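Local coordinates for protein transcription factor MBP1 (Magnaporthe oryzae, PDB 4UX5) that binds DNA through the winged helix-turn-helix domain present here, one part of a longer ankyrin-repeat protein, and probably activates transcription by RNA polymerase II, at residues W46-A49 with T50-L53; F58-P61 with A62-I66; G84-Q87 with G88-P92. One frame throughout, in Å; residues are numbered along the deposited sequence.

Overall arrangement
From the N terminus, contact 1 (46-53) comes first, turning the short strand 47-48 straight into helix 49-55. Contact 2 (58-66) follows after a brief turn and starts helix 60-71; the two helices form the helix-turn-helix, with Leu53 packed against Phe58, Arg63 and Ile66. Contact 3 (84-92) leads from the loop after strand 77-79 into strand 88-91, which lies between strands 47-48 and 77-79. The contacts run in series, without nesting or crossing, and each closes a local turn. Contacts 1 and 3 meet through backbone pairing and Thr50, while contacts 2 and 3 stay about 7 Å apart at their nearest atoms. All three reach the same DNA strand, chain C.

Contact 1. Residues W46-A49 with T50-L53; sequences WINA and THIL. With nucleotides of chain C.
Asn48 caps the N terminus of helix 49-55, the first helix of the helix-turn-helix, by folding its amide back over the first turn and the His51 ring. With CG anti to the backbone N (chi1 -163°), Asn48 OD1 receives His51 N at 3.2 Å, the donor lying well above the carbonyl plane, and also takes a weak bond from Thr50 N. The amide and the imidazole lie stacked, their planes 15° apart, and Asn48 ND2 lies 3.1 Å above the plane of the His51 ring, toward the rim. Asn48 CB completes the overlap with a CH-pi contact 3.7 Å from the centroid of the His51 ring. ND2 does not bond to the ring: it donates to the carbonyl of Gln87, while His51 ND1 is hydrogen-bonded to Met39 N, so the amide is tied to the loop just before strand 88-91 and the ring to strand 36-41.

The backbone carbonyls take up the helix from there. Asn48 O accepts Ile52 N at 3.3 Å, and Ala49 O accepts Leu53 N at 3.1 Å in a nearly straight bond (168° at the hydrogen). Ile52 reaches back on the inner side, its CD1 touching Ile47 CG2 at 4.0 Å as the two side chains cross at about a right angle, with Phe113 beside both.

Thr50 meets the DNA. Its hydroxyl stands anti to the carbonyl carbon, beside the backbone N, where it accepts from Thr89 N and is thereby positioned to donate to the phosphate backbone: Thr50 OG1 lies 2.6 Å from OP1 of DG10 of chain C.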
loop_
_atom_site.group_PDB
_atom_site.type_symbol
_atom_site.label_atom_id
_atom_site.label_comp_id
_atom_site.label_asym_id
_atom_site.label_seq_id
_atom_site.Cartn_x
_atom_site.Cartn_y
_atom_site.Cartn_z
ATOM N N TRP A 46 0.282 17.549 -6.512
ATOM C CA TRP A 46 -0.706 16.513 -6.263
ATOM C C TRP A 46 -1.239 16.666 -4.845
ATOM O O TRP A 46 -0.507 17.061 -3.937
ATOM C CB TRP A 46 -0.116 15.121 -6.471
ATOM C CG TRP A 46 -0.041 14.709 -7.908
ATOM C CD1 TRP A 46 0.153 15.520 -8.990
ATOM C CD2 TRP A 46 -0.181 13.380 -8.423
ATOM N NE1 TRP A 46 0.152 14.775 -10.145
ATOM C CE2 TRP A 46 -0.050 13.457 -9.824
ATOM C CE3 TRP A 46 -0.397 12.131 -7.834
ATOM C CZ2 TRP A 46 -0.129 12.335 -10.643
ATOM C CZ3 TRP A 46 -0.475 11.018 -8.648
ATOM C CH2 TRP A 46 -0.342 11.127 -10.038
ATOM N N ILE A 47 -2.518 16.358 -4.661
ATOM C CA ILE A 47 -3.182 16.604 -3.390
ATOM C C ILE A 47 -3.778 15.314 -2.826
ATOM O O ILE A 47 -4.117 14.397 -3.574
ATOM C CB ILE A 47 -4.280 17.688 -3.545
ATOM C CG1 ILE A 47 -4.714 18.229 -2.182
ATOM C CG2 ILE A 47 -5.462 17.152 -4.348
ATOM C CD1 ILE A 47 -5.407 19.568 -2.254
ATOM N N ASN A 48 -3.881 15.243 -1.502
ATOM C CA ASN A 48 -4.381 14.050 -0.824
ATOM C C ASN A 48 -5.907 13.970 -0.869
ATOM O O ASN A 48 -6.597 14.705 -0.163
ATOM C CB ASN A 48 -3.890 14.030 0.626
ATOM C CG ASN A 48 -4.001 12.658 1.267
ATOM O OD1 ASN A 48 -4.999 11.959 1.106
ATOM N ND2 ASN A 48 -2.963 12.263 1.998
ATOM N N ALA A 49 -6.426 13.071 -1.701
ATOM C CA ALA A 49 -7.868 12.924 -1.876
ATOM C C ALA A 49 -8.532 12.355 -0.628
ATOM O O ALA A 49 -9.714 12.590 -0.383
ATOM C CB ALA A 49 -8.167 12.042 -3.079
ATOM N N THR A 50 -7.769 11.604 0.158
ATOM C CA THR A 50 -8.283 11.031 1.396
ATOM C C THR A 50 -8.511 12.129 2.428
ATOM O O THR A 50 -9.477 12.086 3.188
ATOM C CB THR A 50 -7.325 9.964 1.968
ATOM O OG1 THR A 50 -6.982 9.031 0.938
ATOM C CG2 THR A 50 -7.970 9.218 3.126
ATOM N N HIS A 51 -7.620 13.116 2.444
ATOM C CA HIS A 51 -7.768 14.273 3.322
ATOM C C HIS A 51 -8.993 15.101 2.944
ATOM O O HIS A 51 -9.676 15.648 3.809
ATOM C CB HIS A 51 -6.520 15.158 3.270
ATOM C CG HIS A 51 -5.300 14.530 3.866
ATOM N ND1 HIS A 51 -4.051 15.105 3.780
ATOM C CD2 HIS A 51 -5.133 13.378 4.561
ATOM C CE1 HIS A 51 -3.169 14.337 4.391
ATOM N NE2 HIS A 51 -3.800 13.281 4.875
ATOM N N ILE A 52 -9.256 15.197 1.644
ATOM C CA ILE A 52 -10.385 15.971 1.142
ATOM C C ILE A 52 -11.705 15.328 1.552
ATOM O O ILE A 52 -12.587 15.993 2.089
ATOM C CB ILE A 52 -10.337 16.114 -0.393
ATOM C CG1 ILE A 52 -9.076 16.871 -0.820
ATOM C CG2 ILE A 52 -11.580 16.823 -0.903
ATOM C CD1 ILE A 52 -8.915 16.998 -2.319
ATOM N N LEU A 53 -11.831 14.027 1.306
ATOM C CA LEU A 53 -13.046 13.298 1.653
ATOM C C LEU A 53 -13.264 13.247 3.165
ATOM O O LEU A 53 -14.399 13.149 3.628
ATOM C CB LEU A 53 -13.001 11.883 1.075
ATOM C CG LEU A 53 -13.030 11.809 -0.453
ATOM C CD1 LEU A 53 -12.958 10.366 -0.928
ATOM C CD2 LEU A 53 -14.273 12.500 -1.003
ATOM P P DG C 10 -7.042 5.464 1.858
ATOM O OP1 DG C 10 -7.117 6.431 0.739
ATOM O OP2 DG C 10 -8.121 5.406 2.869
ATOM O "O5'" DG C 10 -6.845 4.015 1.216
ATOM C "C5'" DG C 10 -5.771 3.785 0.311
ATOM C "C4'" DG C 10 -5.352 2.324 0.316
ATOM O "O4'" DG C 10 -5.168 1.869 1.684
ATOM C "C3'" DG C 10 -6.353 1.359 -0.315
ATOM O "O3'" DG C 10 -5.657 0.353 -1.022
ATOM C "C2'" DG C 10 -7.077 0.785 0.896
ATOM C "C1'" DG C 10 -5.943 0.711 1.902
ATOM N N9 DG C 10 -6.396 0.709 3.286
ATOM C C8 DG C 10 -7.265 1.598 3.871
ATOM N N7 DG C 10 -7.493 1.347 5.131
ATOM C C5 DG C 10 -6.727 0.220 5.397
ATOM C C6 DG C 10 -6.569 -0.510 6.598
ATOM O O6 DG C 10 -7.096 -0.297 7.699
ATOM N N1 DG C 10 -5.700 -1.588 6.436
ATOM C C2 DG C 10 -5.063 -1.915 5.262
ATOM N N2 DG C 10 -4.261 -2.989 5.299
ATOM N N3 DG C 10 -5.201 -1.236 4.130
ATOM C C4 DG C 10 -6.046 -0.186 4.271
ATOM P P DC C 9 -6.584 7.759 7.499
ATOM O OP1 DC C 9 -6.274 9.207 7.555
ATOM O OP2 DC C 9 -7.868 7.256 8.034
ATOM O "O5'" DC C 9 -6.421 7.249 5.991
ATOM C "C5'" DC C 9 -5.240 7.570 5.261
ATOM C "C4'" DC C 9 -4.583 6.320 4.697
ATOM O "O4'" DC C 9 -4.009 5.548 5.766
ATOM C "C3'" DC C 9 -5.520 5.356 3.997
ATOM O "O3'" DC C 9 -5.662 5.734 2.636
ATOM C "C2'" DC C 9 -4.795 4.008 4.132
ATOM C "C1'" DC C 9 -3.864 4.210 5.338
ATOM N N1 DC C 9 -4.157 3.309 6.497
ATOM C C2 DC C 9 -3.426 2.124 6.664
ATOM O O2 DC C 9 -2.553 1.831 5.839
ATOM N N3 DC C 9 -3.700 1.327 7.725
ATOM C C4 DC C 9 -4.649 1.675 8.593
ATOM N N4 DC C 9 -4.882 0.856 9.623
ATOM C C5 DC C 9 -5.403 2.875 8.444
ATOM C C6 DC C 9 -5.125 3.656 7.393
#

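Contact 2. Residues F58-P61 with A62-I66; sequences FDKP and ARTRI. With nucleotides of chain C.
The second helix of the helix-turn-helix, 60-71, begins here, with Asp59 at its N-cap position and its first turn against the DNA. Phe58, just ahead of the helix, packs back onto it: Ile66 CD1 stands 3.7 Å from the ring centroid, almost directly above the middle of one face, in a CH-pi contact. Ala62 CB approaches the same ring obliquely, 3.9 Å from Phe58 CD1. Leu53 of the preceding helix touches both Phe58 and Ile66, which joins this apolar patch to its partner helix.

Arg63 CG stands between the backbone N and the carbonyl carbon (chi1 58°), and from there the extended chain runs back past the start of the helix. The guanidinium lies flat over the Lys60 backbone, with CA under its centre, and at its edge Arg63 NH1 gives a weak bond to Phe58 O at 3.1 Å. NH2 makes a salt bridge to a DNA phosphate, so the group is held both by the chain before it and by the nucleic acid.

Ordinary helical bonding starts at once: Arg63 N donates to Asp59 O at 3.1 Å, nearly straight. Lys60 O is gripped twice by Thr64, through N at 2.9 Å and through OG1 at 2.5 Å, the hydroxyl coming from above the carbonyl plane. Lys60 itself bends at chi2 and chi4 to enter the major groove and read a base edge, NZ donating to N7 of DG10 of chain C at 2.9 Å.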
loop_
_atom_site.group_PDB
_atom_site.type_symbol
_atom_site.label_atom_id
_atom_site.label_comp_id
_atom_site.label_asym_id
_atom_site.label_seq_id
_atom_site.Cartn_x
_atom_site.Cartn_y
_atom_site.Cartn_z
ATOM N N PHE A 58 -17.622 12.403 5.183
ATOM C CA PHE A 58 -17.479 10.973 4.918
ATOM C C PHE A 58 -16.614 10.229 5.930
ATOM O O PHE A 58 -15.499 10.648 6.239
ATOM C CB PHE A 58 -16.906 10.757 3.519
ATOM C CG PHE A 58 -17.760 11.318 2.428
ATOM C CD1 PHE A 58 -19.051 10.856 2.239
ATOM C CD2 PHE A 58 -17.275 12.308 1.591
ATOM C CE1 PHE A 58 -19.848 11.373 1.232
ATOM C CE2 PHE A 58 -18.066 12.829 0.582
ATOM C CZ PHE A 58 -19.354 12.360 0.402
ATOM N N ASP A 59 -17.135 9.112 6.429
ATOM C CA ASP A 59 -16.371 8.227 7.303
ATOM C C ASP A 59 -15.636 7.179 6.471
ATOM O O ASP A 59 -15.685 7.217 5.243
ATOM C CB ASP A 59 -17.286 7.559 8.328
ATOM C CG ASP A 59 -18.315 6.651 7.687
ATOM O OD1 ASP A 59 -18.645 6.861 6.501
ATOM O OD2 ASP A 59 -18.798 5.726 8.370
ATOM N N LYS A 60 -14.975 6.237 7.142
ATOM C CA LYS A 60 -14.084 5.295 6.463
ATOM C C LYS A 60 -14.754 4.493 5.333
ATOM O O LYS A 60 -14.264 4.519 4.204
ATOM C CB LYS A 60 -13.446 4.336 7.479
ATOM C CG LYS A 60 -12.299 3.506 6.915
ATOM C CD LYS A 60 -11.170 4.401 6.420
ATOM C CE LYS A 60 -9.999 3.589 5.881
ATOM N NZ LYS A 60 -9.381 2.721 6.924
ATOM N N PRO A 61 -15.878 3.794 5.611
ATOM C CA PRO A 61 -16.437 2.983 4.522
ATOM C C PRO A 61 -16.973 3.821 3.362
ATOM O O PRO A 61 -16.927 3.381 2.211
ATOM C CB PRO A 61 -17.584 2.219 5.201
ATOM C CG PRO A 61 -17.320 2.330 6.669
ATOM C CD PRO A 61 -16.679 3.662 6.841
ATOM N N ALA A 62 -17.473 5.015 3.667
ATOM C CA ALA A 62 -18.038 5.898 2.649
ATOM C C ALA A 62 -16.977 6.353 1.654
ATOM O O ALA A 62 -17.153 6.223 0.442
ATOM C CB ALA A 62 -18.700 7.103 3.302
ATOM N N ARG A 63 -15.876 6.887 2.170
ATOM C CA ARG A 63 -14.810 7.371 1.305
ATOM C C ARG A 63 -14.043 6.211 0.684
ATOM O O ARG A 63 -13.450 6.364 -0.379
ATOM C CB ARG A 63 -13.864 8.305 2.068
ATOM C CG ARG A 63 -13.200 7.715 3.300
ATOM C CD ARG A 63 -12.352 8.778 3.993
ATOM N NE ARG A 63 -11.550 8.243 5.090
ATOM C CZ ARG A 63 -11.880 8.329 6.375
ATOM N NH1 ARG A 63 -13.006 8.931 6.733
ATOM N NH2 ARG A 63 -11.084 7.813 7.301
ATOM N N THR A 64 -14.067 5.052 1.338
ATOM C CA THR A 64 -13.487 3.846 0.755
ATOM C C THR A 64 -14.170 3.537 -0.572
ATOM O O THR A 64 -13.512 3.242 -1.569
ATOM C CB THR A 64 -13.617 2.621 1.689
ATOM O OG1 THR A 64 -12.866 2.844 2.888
ATOM C CG2 THR A 64 -13.093 1.368 1.006
ATOM N N ARG A 65 -15.497 3.622 -0.576
ATOM C CA ARG A 65 -16.280 3.373 -1.782
ATOM C C ARG A 65 -16.008 4.426 -2.853
ATOM O O ARG A 65 -15.853 4.100 -4.030
ATOM C CB ARG A 65 -17.775 3.338 -1.455
ATOM C CG ARG A 65 -18.659 3.122 -2.673
ATOM C CD ARG A 65 -20.101 3.511 -2.395
ATOM N NE ARG A 65 -20.912 3.470 -3.609
ATOM C CZ ARG A 65 -22.162 3.915 -3.690
ATOM N NH1 ARG A 65 -22.751 4.442 -2.625
ATOM N NH2 ARG A 65 -22.823 3.837 -4.837
ATOM N N ILE A 66 -15.950 5.689 -2.436
ATOM C CA ILE A 66 -15.711 6.793 -3.359
ATOM C C ILE A 66 -14.319 6.709 -3.980
ATOM O O ILE A 66 -14.154 6.909 -5.184
ATOM C CB ILE A 66 -15.871 8.156 -2.659
ATOM C CG1 ILE A 66 -17.291 8.307 -2.109
ATOM C CG2 ILE A 66 -15.551 9.292 -3.618
ATOM C CD1 ILE A 66 -17.533 9.617 -1.396
ATOM P P DG C 10 -7.042 5.464 1.858
ATOM O OP1 DG C 10 -7.117 6.431 0.739
ATOM O OP2 DG C 10 -8.121 5.406 2.869
ATOM O "O5'" DG C 10 -6.845 4.015 1.216
ATOM C "C5'" DG C 10 -5.771 3.785 0.311
ATOM C "C4'" DG C 10 -5.352 2.324 0.316
ATOM O "O4'" DG C 10 -5.168 1.869 1.684
ATOM C "C3'" DG C 10 -6.353 1.359 -0.315
ATOM O "O3'" DG C 10 -5.657 0.353 -1.022
ATOM C "C2'" DG C 10 -7.077 0.785 0.896
ATOM C "C1'" DG C 10 -5.943 0.711 1.902
ATOM N N9 DG C 10 -6.396 0.709 3.286
ATOM C C8 DG C 10 -7.265 1.598 3.871
ATOM N N7 DG C 10 -7.493 1.347 5.131
ATOM C C5 DG C 10 -6.727 0.220 5.397
ATOM C C6 DG C 10 -6.569 -0.510 6.598
ATOM O O6 DG C 10 -7.096 -0.297 7.699
ATOM N N1 DG C 10 -5.700 -1.588 6.436
ATOM C C2 DG C 10 -5.063 -1.915 5.262
ATOM N N2 DG C 10 -4.261 -2.989 5.299
ATOM N N3 DG C 10 -5.201 -1.236 4.130
ATOM C C4 DG C 10 -6.046 -0.186 4.271
#

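Contact 3. Residues G84-Q87 with G88-P92; sequences GKYQ and GTWIP. With nucleotides of chain C.
An aromatic contact joins Tyr86, in the 3-10 turn 84-86, to Trp90 on the middle strand of the small sheet, 88-91. The rings form an offset stack, centroids 4.7 Å apart and planes at 30°. Trp90 CZ2 comes closest, 3.5 Å from Tyr86 CE1, over one face of the tyrosine ring and toward its rim. The indole is also fixed at its edge: Trp90 NE1 donates to Tyr86 O at 3.1 Å, with the carbonyl oxygen in the ring plane and the C=O pointing almost straight at the nitrogen. The tyrosine hydroxyl is bonded to Arg41 NH1.

This turn belongs to the wing of the winged helix-turn-helix, and its next residue enters the minor groove. Gln87 CG lies beside the backbone N, anti to the carbonyl carbon (chi1 -59°), and the chain beyond it is extended. Its amide meets the edge of guanine DG8 of chain C twice: Gln87 OE1 accepts from N2 at 3.0 Å, and NE2 donates to N3 at 3.1 Å. Gln87 NE2 also donates to Gly84 O at 3.2 Å, meeting a lone pair in the carbonyl plane, and Gly81 N donates to OE1, so the amide's rotation is set by the protein. Lys85 NZ donates to OP1 of DG8 of chain C at 2.7 Å.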
loop_
_atom_site.group_PDB
_atom_site.type_symbol
_atom_site.label_atom_id
_atom_site.label_comp_id
_atom_site.label_asym_id
_atom_site.label_seq_id
_atom_site.Cartn_x
_atom_site.Cartn_y
_atom_site.Cartn_z
ATOM N N GLY A 84 2.173 8.628 9.238
ATOM C CA GLY A 84 0.749 8.349 9.156
ATOM C C GLY A 84 -0.120 9.381 8.464
ATOM O O GLY A 84 -0.963 9.035 7.638
ATOM N N LYS A 85 0.082 10.650 8.797
ATOM C CA LYS A 85 -0.773 11.717 8.290
ATOM C C LYS A 85 -0.554 11.991 6.804
ATOM O O LYS A 85 -1.403 12.593 6.147
ATOM C CB LYS A 85 -0.549 12.991 9.107
ATOM C CG LYS A 85 -1.077 12.888 10.529
ATOM C CD LYS A 85 -0.353 13.828 11.476
ATOM C CE LYS A 85 -0.873 13.669 12.896
ATOM N NZ LYS A 85 -0.848 12.244 13.337
ATOM N N TYR A 86 0.579 11.545 6.272
ATOM C CA TYR A 86 0.873 11.717 4.853
ATOM C C TYR A 86 0.137 10.676 4.009
ATOM O O TYR A 86 -0.082 10.877 2.813
ATOM C CB TYR A 86 2.383 11.633 4.601
ATOM C CG TYR A 86 2.780 11.793 3.149
ATOM C CD1 TYR A 86 2.964 13.052 2.594
ATOM C CD2 TYR A 86 2.976 10.684 2.333
ATOM C CE1 TYR A 86 3.327 13.204 1.267
ATOM C CE2 TYR A 86 3.336 10.826 1.005
ATOM C CZ TYR A 86 3.509 12.087 0.476
ATOM O OH TYR A 86 3.871 12.231 -0.845
ATOM N N GLN A 87 -0.247 9.570 4.639
ATOM C CA GLN A 87 -0.888 8.463 3.933
ATOM C C GLN A 87 -2.197 8.863 3.266
ATOM O O GLN A 87 -2.856 9.815 3.678
ATOM C CB GLN A 87 -1.157 7.302 4.888
ATOM C CG GLN A 87 0.062 6.733 5.577
ATOM C CD GLN A 87 -0.296 5.560 6.463
ATOM O OE1 GLN A 87 -0.153 4.404 6.067
ATOM N NE2 GLN A 87 -0.782 5.851 7.663
ATOM N N GLY A 88 -2.574 8.112 2.239
ATOM C CA GLY A 88 -3.827 8.338 1.550
ATOM C C GLY A 88 -3.696 8.153 0.054
ATOM O O GLY A 88 -2.668 7.686 -0.436
ATOM N N THR A 89 -4.746 8.519 -0.673
ATOM C CA THR A 89 -4.746 8.423 -2.125
ATOM C C THR A 89 -4.481 9.790 -2.741
ATOM O O THR A 89 -5.252 10.728 -2.545
ATOM C CB THR A 89 -6.079 7.873 -2.652
ATOM O OG1 THR A 89 -6.400 6.662 -1.957
ATOM C CG2 THR A 89 -5.987 7.593 -4.143
ATOM N N TRP A 90 -3.386 9.898 -3.486
ATOM C CA TRP A 90 -2.977 11.176 -4.055
ATOM C C TRP A 90 -3.346 11.304 -5.531
ATOM O O TRP A 90 -3.190 10.361 -6.307
ATOM C CB TRP A 90 -1.474 11.372 -3.869
ATOM C CG TRP A 90 -1.078 11.545 -2.434
ATOM C CD1 TRP A 90 -0.993 10.571 -1.485
ATOM C CD2 TRP A 90 -0.714 12.770 -1.786
ATOM N NE1 TRP A 90 -0.600 11.111 -0.285
ATOM C CE2 TRP A 90 -0.419 12.460 -0.444
ATOM C CE3 TRP A 90 -0.607 14.098 -2.211
ATOM C CZ2 TRP A 90 -0.025 13.428 0.477
ATOM C CZ3 TRP A 90 -0.214 15.059 -1.295
ATOM C CH2 TRP A 90 0.073 14.718 0.034
ATOM N N ILE A 91 -3.841 12.483 -5.903
ATOM C CA ILE A 91 -4.266 12.764 -7.271
ATOM C C ILE A 91 -3.802 14.159 -7.695
ATOM O O ILE A 91 -3.523 15.000 -6.841
ATOM C CB ILE A 91 -5.803 12.664 -7.417
ATOM C CG1 ILE A 91 -6.504 13.617 -6.445
ATOM C CG2 ILE A 91 -6.272 11.237 -7.205
ATOM C CD1 ILE A 91 -8.016 13.554 -6.522
ATOM N N PRO A 92 -3.703 14.405 -9.014
ATOM C CA PRO A 92 -3.351 15.743 -9.509
ATOM C C PRO A 92 -4.299 16.827 -8.997
ATOM O O PRO A 92 -5.450 16.535 -8.666
ATOM C CB PRO A 92 -3.452 15.597 -11.035
ATOM C CG PRO A 92 -4.191 14.309 -11.266
ATOM C CD PRO A 92 -3.831 13.437 -10.115
ATOM P P DG C 8 -3.351 9.698 12.953
ATOM O OP1 DG C 8 -3.171 11.100 12.513
ATOM O OP2 DG C 8 -4.208 9.389 14.119
ATOM O "O5'" DG C 8 -3.875 8.835 11.715
ATOM C "C5'" DG C 8 -3.214 8.935 10.465
ATOM C "C4'" DG C 8 -3.563 7.766 9.565
ATOM O "O4'" DG C 8 -2.817 6.583 9.969
ATOM C "C3'" DG C 8 -5.040 7.347 9.573
ATOM O "O3'" DG C 8 -5.416 6.980 8.270
ATOM C "C2'" DG C 8 -5.016 6.117 10.469
ATOM C "C1'" DG C 8 -3.716 5.505 9.992
ATOM N N9 DG C 8 -3.196 4.440 10.839
ATOM C C8 DG C 8 -3.555 4.153 12.131
ATOM N N7 DG C 8 -2.925 3.123 12.628
ATOM C C5 DG C 8 -2.101 2.698 11.594
ATOM C C6 DG C 8 -1.183 1.623 11.541
ATOM O O6 DG C 8 -0.910 0.805 12.430
ATOM N N1 DG C 8 -0.552 1.544 10.301
ATOM C C2 DG C 8 -0.781 2.399 9.248
ATOM N N2 DG C 8 -0.080 2.169 8.128
ATOM N N3 DG C 8 -1.638 3.409 9.286
ATOM C C4 DG C 8 -2.260 3.497 10.485
ATOM P P DC C 9 -6.584 7.759 7.499
ATOM O OP1 DC C 9 -6.274 9.207 7.555
ATOM O OP2 DC C 9 -7.868 7.256 8.034
ATOM O "O5'" DC C 9 -6.421 7.249 5.991
ATOM C "C5'" DC C 9 -5.240 7.570 5.261
ATOM C "C4'" DC C 9 -4.583 6.320 4.697
ATOM O "O4'" DC C 9 -4.009 5.548 5.766
ATOM C "C3'" DC C 9 -5.520 5.356 3.997
ATOM O "O3'" DC C 9 -5.662 5.734 2.636
ATOM C "C2'" DC C 9 -4.795 4.008 4.132
ATOM C "C1'" DC C 9 -3.864 4.210 5.338
ATOM N N1 DC C 9 -4.157 3.309 6.497
ATOM C C2 DC C 9 -3.426 2.124 6.664
ATOM O O2 DC C 9 -2.553 1.831 5.839
ATOM N N3 DC C 9 -3.700 1.327 7.725
ATOM C C4 DC C 9 -4.649 1.675 8.593
ATOM N N4 DC C 9 -4.882 0.856 9.623
ATOM C C5 DC C 9 -5.403 2.875 8.444
ATOM C C6 DC C 9 -5.125 3.656 7.393
ATOM P P DG C 10 -7.042 5.464 1.858
ATOM O OP1 DG C 10 -7.117 6.431 0.739
ATOM O OP2 DG C 10 -8.121 5.406 2.869
ATOM O "O5'" DG C 10 -6.845 4.015 1.216
ATOM C "C5'" DG C 10 -5.771 3.785 0.311
ATOM C "C4'" DG C 10 -5.352 2.324 0.316
ATOM O "O4'" DG C 10 -5.168 1.869 1.684
ATOM C "C3'" DG C 10 -6.353 1.359 -0.315
ATOM O "O3'" DG C 10 -5.657 0.353 -1.022
ATOM C "C2'" DG C 10 -7.077 0.785 0.896
ATOM C "C1'" DG C 10 -5.943 0.711 1.902
ATOM N N9 DG C 10 -6.396 0.709 3.286
ATOM C C8 DG C 10 -7.265 1.598 3.871
ATOM N N7 DG C 10 -7.493 1.347 5.131
ATOM C C5 DG C 10 -6.727 0.220 5.397
ATOM C C6 DG C 10 -6.569 -0.510 6.598
ATOM O O6 DG C 10 -7.096 -0.297 7.699
ATOM N N1 DG C 10 -5.700 -1.588 6.436
ATOM C C2 DG C 10 -5.063 -1.915 5.262
ATOM N N2 DG C 10 -4.261 -2.989 5.299
ATOM N N3 DG C 10 -5.201 -1.236 4.130
ATOM C C4 DG C 10 -6.046 -0.186 4.271
#